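Local coordinates for protein homospermidine synthase (PDB 2PH5) that binds NAD and probably acts as a homospermidine synthase, a transferase that would build the polyamine homospermidine, at residues H246-P251 with P463-N468; I200-V205 with R314-Y319; H252-H257 with I265-P270. All coordinates share one frame; numbering follows the deposited sequence.

Following the chain from its N terminus, the first segment met is 200-205, which waits for 314-319; contact 2 thereby closes a loop of 108 residues with a parallel strand pair inside the mixed sheet. Within that loop lies all of contact 3, a hairpin whose strands 254-255 and 264-267 follow each other closely. Contact 1 starts in the same loop at 246-251 but ends at 463-468 near the C terminus, so it crosses contact 2 and encloses contact 3. Loop 246-251 meets contact 2 through Glu247 OE1 and Thr316 OG1 and packs Trp250 and Pro251 on Ile265 of contact 3; by holding 463-468 to this loop, contact 1 links the C-terminal tail to both sheets.

Contact 1 of 3, residues H246-P251 with P463-N468; sequences HEAHWP and PWQFFN
A mixed polar and aromatic contact joins the loop between strands 238-242 and 254-255 to the start of the short C-terminal helix 466-469, toward the outside of the chain and away from the NAD site. His246 supplies one end: its NE2 donates to Trp464 O at 2.7 Å, the N-H...O angle being 151°. The donor stands above the carbonyl plane, and the first torsion places the imidazole between the backbone N and the carbonyl carbon, swung toward the tail.

Gln465 occupies the N-cap position of the helix, and the next residue, Phe466, offers its backbone N to Glu247 OE2 at 2.9 Å in a nearly straight bond of 167°. The acceptor uses its syn lone pair, so a carboxylate from a distant loop meets an amide of the first turn, where its negative charge would probably suit the helix dipole. Glu247 OE1 is hydrogen-bonded to Thr316, and a water donates to both Glu247 OE1 (2.8 Å) and Trp464 O.

Farther along, His249 lies over one face of Phe467 in an offset stack, centroids 4.2 Å apart and planes at 15°. Phe467 CB adds a CH-pi contact over the imidazole, 3.8 Å from the ring centroid of His249, whose NE2 is hydrogen-bonded to Asp459. Pro251 CG meets the edge of the Phe466 ring, 4.0 Å from Phe466 CD1.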
loop_
_atom_site.group_PDB
_atom_site.type_symbol
_atom_site.label_atom_id
_atom_site.label_comp_id
_atom_site.label_asym_id
_atom_site.label_seq_id
_atom_site.Cartn_x
_atom_site.Cartn_y
_atom_site.Cartn_z
ATOM N N HIS A 246 15.144 22.859 -17.469
ATOM C CA HIS A 246 16.214 22.808 -16.476
ATOM C C HIS A 246 16.731 21.394 -16.267
ATOM O O HIS A 246 17.875 21.217 -15.854
ATOM C CB HIS A 246 15.744 23.345 -15.122
ATOM C CG HIS A 246 14.994 22.338 -14.305
ATOM N ND1 HIS A 246 13.724 21.911 -14.631
ATOM C CD2 HIS A 246 15.359 21.627 -13.210
ATOM C CE1 HIS A 246 13.342 20.979 -13.776
ATOM N NE2 HIS A 246 14.316 20.788 -12.903
ATOM N N GLU A 247 15.884 20.397 -16.529
ATOM C CA GLU A 247 16.253 18.990 -16.350
ATOM C C GLU A 247 17.595 18.687 -16.978
ATOM O O GLU A 247 17.818 18.941 -18.164
ATOM C CB GLU A 247 15.199 18.060 -16.968
ATOM C CG GLU A 247 13.795 18.197 -16.395
ATOM C CD GLU A 247 13.685 17.756 -14.940
ATOM O OE1 GLU A 247 12.565 17.825 -14.393
ATOM O OE2 GLU A 247 14.704 17.346 -14.346
ATOM N N ALA A 248 18.485 18.124 -16.174
ATOM C CA ALA A 248 19.828 17.793 -16.631
ATOM C C ALA A 248 20.095 16.291 -16.634
ATOM O O ALA A 248 21.214 15.858 -16.903
ATOM C CB ALA A 248 20.852 18.510 -15.743
ATOM N N HIS A 249 19.065 15.502 -16.344
ATOM C CA HIS A 249 19.191 14.038 -16.300
ATOM C C HIS A 249 18.132 13.369 -17.172
ATOM O O HIS A 249 17.011 13.854 -17.274
ATOM C CB HIS A 249 19.042 13.566 -14.854
ATOM C CG HIS A 249 20.113 14.075 -13.942
ATOM N ND1 HIS A 249 21.309 13.414 -13.760
ATOM C CD2 HIS A 249 20.179 15.191 -13.177
ATOM C CE1 HIS A 249 22.064 14.100 -12.921
ATOM N NE2 HIS A 249 21.403 15.182 -12.551
ATOM N N TRP A 250 18.473 12.256 -17.808
ATOM C CA TRP A 250 17.496 11.580 -18.659
ATOM C C TRP A 250 17.157 10.208 -18.074
ATOM O O TRP A 250 18.016 9.337 -17.985
ATOM C CB TRP A 250 18.046 11.465 -20.086
ATOM C CG TRP A 250 17.113 10.808 -21.040
ATOM C CD1 TRP A 250 17.130 9.499 -21.436
ATOM C CD2 TRP A 250 15.977 11.405 -21.678
ATOM N NE1 TRP A 250 16.074 9.244 -22.277
ATOM C CE2 TRP A 250 15.349 10.395 -22.442
ATOM C CE3 TRP A 250 15.427 12.695 -21.675
ATOM C CZ2 TRP A 250 14.198 10.631 -23.199
ATOM C CZ3 TRP A 250 14.277 12.933 -22.429
ATOM C CH2 TRP A 250 13.676 11.902 -23.180
ATOM N N PRO A 251 15.892 10.001 -17.665
ATOM C CA PRO A 251 15.472 8.720 -17.083
ATOM C C PRO A 251 15.863 7.528 -17.955
ATOM O O PRO A 251 15.674 7.556 -19.166
ATOM C CB PRO A 251 13.952 8.874 -16.962
ATOM C CG PRO A 251 13.750 10.357 -16.857
ATOM C CD PRO A 251 14.729 10.883 -17.874
ATOM N N PRO A 463 18.216 20.556 -6.392
ATOM C CA PRO A 463 17.208 19.695 -5.776
ATOM C C PRO A 463 15.964 19.527 -6.626
ATOM O O PRO A 463 15.267 18.518 -6.542
ATOM C CB PRO A 463 16.926 20.396 -4.451
ATOM C CG PRO A 463 17.104 21.835 -4.796
ATOM C CD PRO A 463 18.336 21.832 -5.664
ATOM N N TRP A 464 15.697 20.509 -7.470
ATOM C CA TRP A 464 14.512 20.431 -8.304
ATOM C C TRP A 464 14.676 19.590 -9.560
ATOM O O TRP A 464 13.878 19.700 -10.482
ATOM C CB TRP A 464 14.069 21.835 -8.651
ATOM C CG TRP A 464 13.899 22.650 -7.434
ATOM C CD1 TRP A 464 14.437 23.875 -7.195
ATOM C CD2 TRP A 464 13.108 22.319 -6.286
ATOM N NE1 TRP A 464 14.027 24.340 -5.968
ATOM C CE2 TRP A 464 13.209 23.406 -5.387
ATOM C CE3 TRP A 464 12.323 21.214 -5.928
ATOM C CZ2 TRP A 464 12.549 23.424 -4.148
ATOM C CZ3 TRP A 464 11.667 21.230 -4.697
ATOM C CH2 TRP A 464 11.786 22.334 -3.822
ATOM N N GLN A 465 15.702 18.746 -9.596
ATOM C CA GLN A 465 15.929 17.878 -10.749
ATOM C C GLN A 465 15.079 16.622 -10.622
ATOM O O GLN A 465 15.029 16.010 -9.553
ATOM C CB GLN A 465 17.402 17.463 -10.832
ATOM C CG GLN A 465 18.328 18.564 -11.300
ATOM C CD GLN A 465 18.273 18.775 -12.794
ATOM O OE1 GLN A 465 18.274 19.906 -13.271
ATOM N NE2 GLN A 465 18.244 17.689 -13.542
ATOM N N PHE A 466 14.431 16.221 -11.711
ATOM C CA PHE A 466 13.596 15.025 -11.684
ATOM C C PHE A 466 14.399 13.836 -11.142
ATOM O O PHE A 466 13.854 12.933 -10.503
ATOM C CB PHE A 466 13.055 14.718 -13.084
ATOM C CG PHE A 466 12.017 13.630 -13.105
ATOM C CD1 PHE A 466 12.257 12.436 -13.781
ATOM C CD2 PHE A 466 10.800 13.790 -12.430
ATOM C CE1 PHE A 466 11.309 11.420 -13.784
ATOM C CE2 PHE A 466 9.846 12.777 -12.429
ATOM C CZ PHE A 466 10.099 11.588 -13.107
ATOM N N PHE A 467 15.703 13.861 -11.381
ATOM C CA PHE A 467 16.604 12.815 -10.912
ATOM C C PHE A 467 16.473 12.634 -9.384
ATOM O O PHE A 467 16.620 11.521 -8.875
ATOM C CB PHE A 467 18.041 13.199 -11.289
ATOM C CG PHE A 467 19.046 12.101 -11.106
ATOM C CD1 PHE A 467 19.064 11.001 -11.952
ATOM C CD2 PHE A 467 20.003 12.191 -10.106
ATOM C CE1 PHE A 467 20.029 10.005 -11.806
ATOM C CE2 PHE A 467 20.972 11.203 -9.949
ATOM C CZ PHE A 467 20.987 10.106 -10.801
ATOM N N ASN A 468 16.193 13.722 -8.661
ATOM C CA ASN A 468 16.045 13.660 -7.200
ATOM C C ASN A 468 14.611 13.382 -6.749
ATOM O O ASN A 468 14.386 12.792 -5.691
ATOM C CB ASN A 468 16.485 14.971 -6.531
ATOM C CG ASN A 468 17.934 15.314 -6.793
ATOM O OD1 ASN A 468 18.835 14.495 -6.579
ATOM N ND2 ASN A 468 18.173 16.541 -7.246
HETATM O O HOH W 1 11.705 17.795 -11.709
#

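Contact 2 of 3, residues I200-V205 with R314-Y319; sequences IKVIHV and RPTVHY
Ile203 N donates to Thr316 O at 2.8 Å, the shortest hydrogen bond of this strand pair and nearly straight. The same carbonyl receives a CA-H...O contact from Val202 CA at 3.3 Å. Thr316 N in turn donates to Lys201 O, and Val205 N reaches His318 O over a longer 3.3 Å. These alternating bonds, with axes only 13° apart, define a parallel pairing of strands 202-213 and 311-322 in the mixed sheet. On the other side of 202-213 runs strand 352-364, where Lys201 and Val202 both face Met364 in a classic beta bulge.

Val202, Thr316, His204 and His318 share one face. The two imidazoles lie side by side and point the same way, their planes at 40°, with His204 CD2 over the His318 ring. His204 NE2 and His318 NE2 are 3.0 Å apart. His318 ND1 donates to Tyr319 O at 3.2 Å, while His204 ND1 is hydrogen-bonded to Ser278.

The opposite face carries Ile203, Val317, Val205 and Tyr319. With its CG anti to the backbone N (chi1 -163°), Tyr319 passes obliquely across Val205, its CD2 edge 3.6 Å from Val205 CB and turned to Val205 O. Tyr319 OH is hydrogen-bonded to Glu207, and the side chain touches Asn159, an NAD-binding residue. The chemistry thus differs by face: two buried imidazoles gather on one, whereas the other is largely apolar and leads through Tyr319 toward the cofactor site.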
loop_
_atom_site.group_PDB
_atom_site.type_symbol
_atom_site.label_atom_id
_atom_site.label_comp_id
_atom_site.label_asym_id
_atom_site.label_seq_id
_atom_site.Cartn_x
_atom_site.Cartn_y
_atom_site.Cartn_z
ATOM N N ILE A 200 10.547 29.317 -11.677
ATOM C CA ILE A 200 9.815 28.076 -11.563
ATOM C C ILE A 200 10.455 27.029 -12.447
ATOM O O ILE A 200 10.475 27.165 -13.671
ATOM C CB ILE A 200 8.369 28.249 -12.006
ATOM C CG1 ILE A 200 7.746 29.442 -11.276
ATOM C CG2 ILE A 200 7.585 26.981 -11.714
ATOM C CD1 ILE A 200 7.742 29.303 -9.771
ATOM N N LYS A 201 10.978 25.982 -11.822
ATOM C CA LYS A 201 11.623 24.904 -12.556
ATOM C C LYS A 201 10.704 23.695 -12.698
ATOM O O LYS A 201 10.823 22.923 -13.648
ATOM C CB LYS A 201 12.907 24.483 -11.843
ATOM C CG LYS A 201 13.997 25.534 -11.839
ATOM C CD LYS A 201 15.176 25.060 -11.008
ATOM C CE LYS A 201 16.357 25.994 -11.121
ATOM N NZ LYS A 201 17.548 25.360 -10.498
ATOM N N VAL A 202 9.786 23.537 -11.750
ATOM C CA VAL A 202 8.869 22.413 -11.779
ATOM C C VAL A 202 7.569 22.699 -11.026
ATOM O O VAL A 202 7.571 23.311 -9.954
ATOM C CB VAL A 202 9.554 21.133 -11.201
ATOM C CG1 VAL A 202 10.203 21.447 -9.876
ATOM C CG2 VAL A 202 8.543 20.001 -11.033
ATOM N N ILE A 203 6.460 22.260 -11.618
ATOM C CA ILE A 203 5.131 22.425 -11.045
ATOM C C ILE A 203 4.494 21.052 -10.832
ATOM O O ILE A 203 4.435 20.241 -11.753
ATOM C CB ILE A 203 4.190 23.214 -11.988
ATOM C CG1 ILE A 203 4.645 24.669 -12.133
ATOM C CG2 ILE A 203 2.768 23.160 -11.454
ATOM C CD1 ILE A 203 3.682 25.525 -12.966
ATOM N N HIS A 204 4.017 20.792 -9.620
ATOM C CA HIS A 204 3.358 19.523 -9.327
ATOM C C HIS A 204 1.894 19.772 -8.998
ATOM O O HIS A 204 1.531 20.828 -8.473
ATOM C CB HIS A 204 3.957 18.832 -8.091
ATOM C CG HIS A 204 5.270 18.154 -8.329
ATOM N ND1 HIS A 204 6.015 17.605 -7.306
ATOM C CD2 HIS A 204 5.980 17.943 -9.462
ATOM C CE1 HIS A 204 7.126 17.089 -7.796
ATOM N NE2 HIS A 204 7.131 17.281 -9.103
ATOM N N VAL A 205 1.058 18.798 -9.330
ATOM C CA VAL A 205 -0.341 18.845 -8.961
ATOM C C VAL A 205 -0.206 17.877 -7.799
ATOM O O VAL A 205 -0.109 16.662 -7.998
ATOM C CB VAL A 205 -1.273 18.253 -10.045
ATOM C CG1 VAL A 205 -2.707 18.229 -9.530
ATOM C CG2 VAL A 205 -1.196 19.104 -11.322
ATOM N N ARG A 314 10.628 26.305 -20.108
ATOM C CA ARG A 314 9.543 25.365 -19.934
ATOM C C ARG A 314 9.783 24.591 -18.651
ATOM O O ARG A 314 10.837 23.992 -18.467
ATOM C CB ARG A 314 9.500 24.403 -21.111
ATOM C CG ARG A 314 8.449 23.334 -21.003
ATOM C CD ARG A 314 8.762 22.191 -21.956
ATOM N NE ARG A 314 8.493 22.535 -23.345
ATOM C CZ ARG A 314 9.004 21.888 -24.385
ATOM N NH1 ARG A 314 9.821 20.861 -24.193
ATOM N NH2 ARG A 314 8.688 22.265 -25.615
ATOM N N PRO A 315 8.812 24.615 -17.733
ATOM C CA PRO A 315 8.949 23.893 -16.466
ATOM C C PRO A 315 8.528 22.439 -16.623
ATOM O O PRO A 315 7.867 22.074 -17.595
ATOM C CB PRO A 315 8.011 24.655 -15.540
ATOM C CG PRO A 315 6.892 25.025 -16.467
ATOM C CD PRO A 315 7.632 25.502 -17.709
ATOM N N THR A 316 8.931 21.606 -15.674
ATOM C CA THR A 316 8.543 20.207 -15.699
ATOM C C THR A 316 7.174 20.184 -15.018
ATOM O O THR A 316 6.964 20.869 -14.012
ATOM C CB THR A 316 9.571 19.332 -14.928
ATOM O OG1 THR A 316 10.728 19.130 -15.747
ATOM C CG2 THR A 316 8.978 17.978 -14.553
ATOM N N VAL A 317 6.241 19.429 -15.590
ATOM C CA VAL A 317 4.895 19.334 -15.043
ATOM C C VAL A 317 4.375 17.903 -15.046
ATOM O O VAL A 317 4.392 17.227 -16.077
ATOM C CB VAL A 317 3.878 20.182 -15.845
ATOM C CG1 VAL A 317 2.512 20.131 -15.160
ATOM C CG2 VAL A 317 4.367 21.620 -15.966
ATOM N N HIS A 318 3.908 17.461 -13.885
ATOM C CA HIS A 318 3.348 16.138 -13.733
ATOM C C HIS A 318 2.552 16.057 -12.436
ATOM O O HIS A 318 2.589 16.975 -11.615
ATOM C CB HIS A 318 4.444 15.057 -13.785
ATOM C CG HIS A 318 5.362 15.045 -12.602
ATOM N ND1 HIS A 318 4.949 14.658 -11.344
ATOM C CD2 HIS A 318 6.686 15.313 -12.499
ATOM C CE1 HIS A 318 5.982 14.685 -10.520
ATOM N NE2 HIS A 318 7.047 15.078 -11.195
ATOM N N TYR A 319 1.834 14.951 -12.274
ATOM C CA TYR A 319 0.964 14.702 -11.131
ATOM C C TYR A 319 1.683 13.880 -10.036
ATOM O O TYR A 319 2.444 12.962 -10.336
ATOM C CB TYR A 319 -0.283 13.959 -11.661
ATOM C CG TYR A 319 -1.517 13.929 -10.772
ATOM C CD1 TYR A 319 -2.595 13.080 -11.068
ATOM C CD2 TYR A 319 -1.609 14.738 -9.636
ATOM C CE1 TYR A 319 -3.736 13.037 -10.243
ATOM C CE2 TYR A 319 -2.734 14.708 -8.809
ATOM C CZ TYR A 319 -3.792 13.857 -9.119
ATOM O OH TYR A 319 -4.905 13.841 -8.303
#

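Contact 3 of 3, residues H252-H257 with I265-P270; sequences HDAYSH and IYLSRP
Asp253 O accepts two bonds from a single residue: Ser268 N at 2.9 Å, nearly in line with the carbonyl, and Ser268 OG at 3.2 Å, tilted out of its plane. Leu267 CA adds a CA-H...O contact to the same oxygen. The double grip falls where the chain turns a corner at Ser268 and Arg269, beyond the regular pairing, and the serine's first torsion sets the hydroxyl beside its own backbone N so that both donors converge.

Before the corner the segments form a beta hairpin, strand 254-255 being an edge of a small antiparallel sheet whose central strand is 264-267. Tyr255 and Tyr266 are its hydrogen-bonded pair, with Tyr266 N to Tyr255 O at 2.8 Å and Tyr255 N to Tyr266 O at 3.0 Å. Ala254 and Leu267 make the neighbouring non-hydrogen-bonded pair, and Ala254 CB packs against Ile265 CD1 at 3.6 Å on the face shared by Ala254 and Leu267.

The other face holds an aromatic cluster. Tyr255, its CG between backbone N and carbonyl carbon (chi1 61°), folds its ring over Tyr266 CB, which makes a CH-pi contact 3.7 Å from the centroid of the Tyr255 ring. The two tyrosine rings themselves meet obliquely at 34°. His257 turns its edge toward the face of Tyr266, T-shaped with planes at 66°.

Asp253 OD1 forms a salt bridge with Arg470, and its OD2 lies near Glu474 of the second subunit, a proximity of like charges that Arg470 may offset. The hairpin therefore combines backbone bonds and ring packing with a carboxylate beside the subunit boundary, whose negative charge is probably stabilised by Arg470.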
loop_
_atom_site.group_PDB
_atom_site.type_symbol
_atom_site.label_atom_id
_atom_site.label_comp_id
_atom_site.label_asym_id
_atom_site.label_seq_id
_atom_site.Cartn_x
_atom_site.Cartn_y
_atom_site.Cartn_z
ATOM N N HIS A 252 16.406 6.484 -17.336
ATOM C CA HIS A 252 16.826 5.295 -18.073
ATOM C C HIS A 252 15.700 4.669 -18.890
ATOM O O HIS A 252 15.921 4.215 -20.014
ATOM C CB HIS A 252 17.386 4.241 -17.110
ATOM C CG HIS A 252 16.422 3.827 -16.041
ATOM N ND1 HIS A 252 16.047 4.666 -15.013
ATOM C CD2 HIS A 252 15.721 2.681 -15.867
ATOM C CE1 HIS A 252 15.154 4.054 -14.252
ATOM N NE2 HIS A 252 14.939 2.849 -14.749
ATOM N N ASP A 253 14.500 4.645 -18.314
ATOM C CA ASP A 253 13.329 4.055 -18.964
ATOM C C ASP A 253 12.399 5.079 -19.621
ATOM O O ASP A 253 11.191 4.863 -19.730
ATOM C CB ASP A 253 12.542 3.212 -17.950
ATOM C CG ASP A 253 12.385 3.904 -16.596
ATOM O OD1 ASP A 253 12.649 5.123 -16.510
ATOM O OD2 ASP A 253 11.988 3.228 -15.619
ATOM N N ALA A 254 12.978 6.185 -20.076
ATOM C CA ALA A 254 12.205 7.241 -20.715
ATOM C C ALA A 254 12.305 7.222 -22.234
ATOM O O ALA A 254 13.250 6.678 -22.804
ATOM C CB ALA A 254 12.646 8.595 -20.191
ATOM N N TYR A 255 11.311 7.828 -22.874
ATOM C CA TYR A 255 11.246 7.923 -24.321
ATOM C C TYR A 255 10.275 9.029 -24.745
ATOM O O TYR A 255 9.373 9.412 -23.993
ATOM C CB TYR A 255 10.806 6.591 -24.934
ATOM C CG TYR A 255 9.434 6.127 -24.500
ATOM C CD1 TYR A 255 9.239 5.537 -23.250
ATOM C CD2 TYR A 255 8.325 6.281 -25.341
ATOM C CE1 TYR A 255 7.974 5.107 -22.847
ATOM C CE2 TYR A 255 7.055 5.856 -24.949
ATOM C CZ TYR A 255 6.891 5.268 -23.699
ATOM O OH TYR A 255 5.649 4.832 -23.300
ATOM N N SER A 256 10.474 9.539 -25.956
ATOM C CA SER A 256 9.632 10.595 -26.491
ATOM C C SER A 256 9.024 10.177 -27.814
ATOM O O SER A 256 9.484 9.230 -28.444
ATOM C CB SER A 256 10.438 11.877 -26.691
ATOM O OG SER A 256 10.562 12.593 -25.478
ATOM N N HIS A 257 7.979 10.886 -28.223
ATOM C CA HIS A 257 7.302 10.612 -29.484
ATOM C C HIS A 257 7.697 11.666 -30.518
ATOM O O HIS A 257 7.334 12.836 -30.385
ATOM C CB HIS A 257 5.780 10.629 -29.289
ATOM C CG HIS A 257 5.225 9.372 -28.692
ATOM N ND1 HIS A 257 5.315 8.147 -29.316
ATOM C CD2 HIS A 257 4.547 9.155 -27.538
ATOM C CE1 HIS A 257 4.717 7.230 -28.576
ATOM N NE2 HIS A 257 4.243 7.816 -27.491
ATOM N N ILE A 265 7.371 13.596 -22.145
ATOM C CA ILE A 265 8.310 12.506 -22.049
ATOM C C ILE A 265 7.520 11.378 -21.396
ATOM O O ILE A 265 6.594 11.623 -20.622
ATOM C CB ILE A 265 9.526 12.924 -21.187
ATOM C CG1 ILE A 265 10.450 11.737 -20.955
ATOM C CG2 ILE A 265 9.060 13.503 -19.855
ATOM C CD1 ILE A 265 11.565 12.044 -19.979
ATOM N N TYR A 266 7.848 10.142 -21.735
ATOM C CA TYR A 266 7.130 9.024 -21.153
ATOM C C TYR A 266 8.084 8.065 -20.485
ATOM O O TYR A 266 9.290 8.114 -20.707
ATOM C CB TYR A 266 6.306 8.302 -22.223
ATOM C CG TYR A 266 5.225 9.176 -22.816
ATOM C CD1 TYR A 266 5.541 10.180 -23.733
ATOM C CD2 TYR A 266 3.897 9.058 -22.403
ATOM C CE1 TYR A 266 4.569 11.051 -24.215
ATOM C CE2 TYR A 266 2.918 9.927 -22.880
ATOM C CZ TYR A 266 3.262 10.919 -23.781
ATOM O OH TYR A 266 2.308 11.799 -24.222
ATOM N N LEU A 267 7.530 7.213 -19.639
ATOM C CA LEU A 267 8.306 6.217 -18.921
ATOM C C LEU A 267 7.683 4.863 -19.236
ATOM O O LEU A 267 6.469 4.759 -19.404
ATOM C CB LEU A 267 8.252 6.506 -17.419
ATOM C CG LEU A 267 9.465 7.142 -16.726
ATOM C CD1 LEU A 267 10.024 8.298 -17.530
ATOM C CD2 LEU A 267 9.056 7.594 -15.335
ATOM N N SER A 268 8.513 3.830 -19.344
ATOM C CA SER A 268 8.017 2.488 -19.642
ATOM C C SER A 268 7.003 2.030 -18.595
ATOM O O SER A 268 5.842 1.776 -18.909
ATOM C CB SER A 268 9.174 1.485 -19.688
ATOM O OG SER A 268 10.208 1.939 -20.544
ATOM N N ARG A 269 7.450 1.934 -17.351
ATOM C CA ARG A 269 6.604 1.504 -16.240
ATOM C C ARG A 269 5.255 2.235 -16.182
ATOM O O ARG A 269 5.152 3.388 -16.600
ATOM C CB ARG A 269 7.375 1.707 -14.932
ATOM C CG ARG A 269 8.757 1.068 -14.969
ATOM C CD ARG A 269 9.513 1.253 -13.680
ATOM N NE ARG A 269 8.829 0.618 -12.562
ATOM C CZ ARG A 269 9.327 0.544 -11.333
ATOM N NH1 ARG A 269 10.517 1.069 -11.066
ATOM N NH2 ARG A 269 8.633 -0.052 -10.372
ATOM N N PRO A 270 4.196 1.558 -15.689
ATOM C CA PRO A 270 2.856 2.162 -15.578
ATOM C C PRO A 270 2.928 3.294 -14.556
ATOM O O PRO A 270 3.706 3.222 -13.605
ATOM C CB PRO A 270 1.982 1.013 -15.071
ATOM C CG PRO A 270 2.699 -0.212 -15.525
ATOM C CD PRO A 270 4.158 0.132 -15.323
#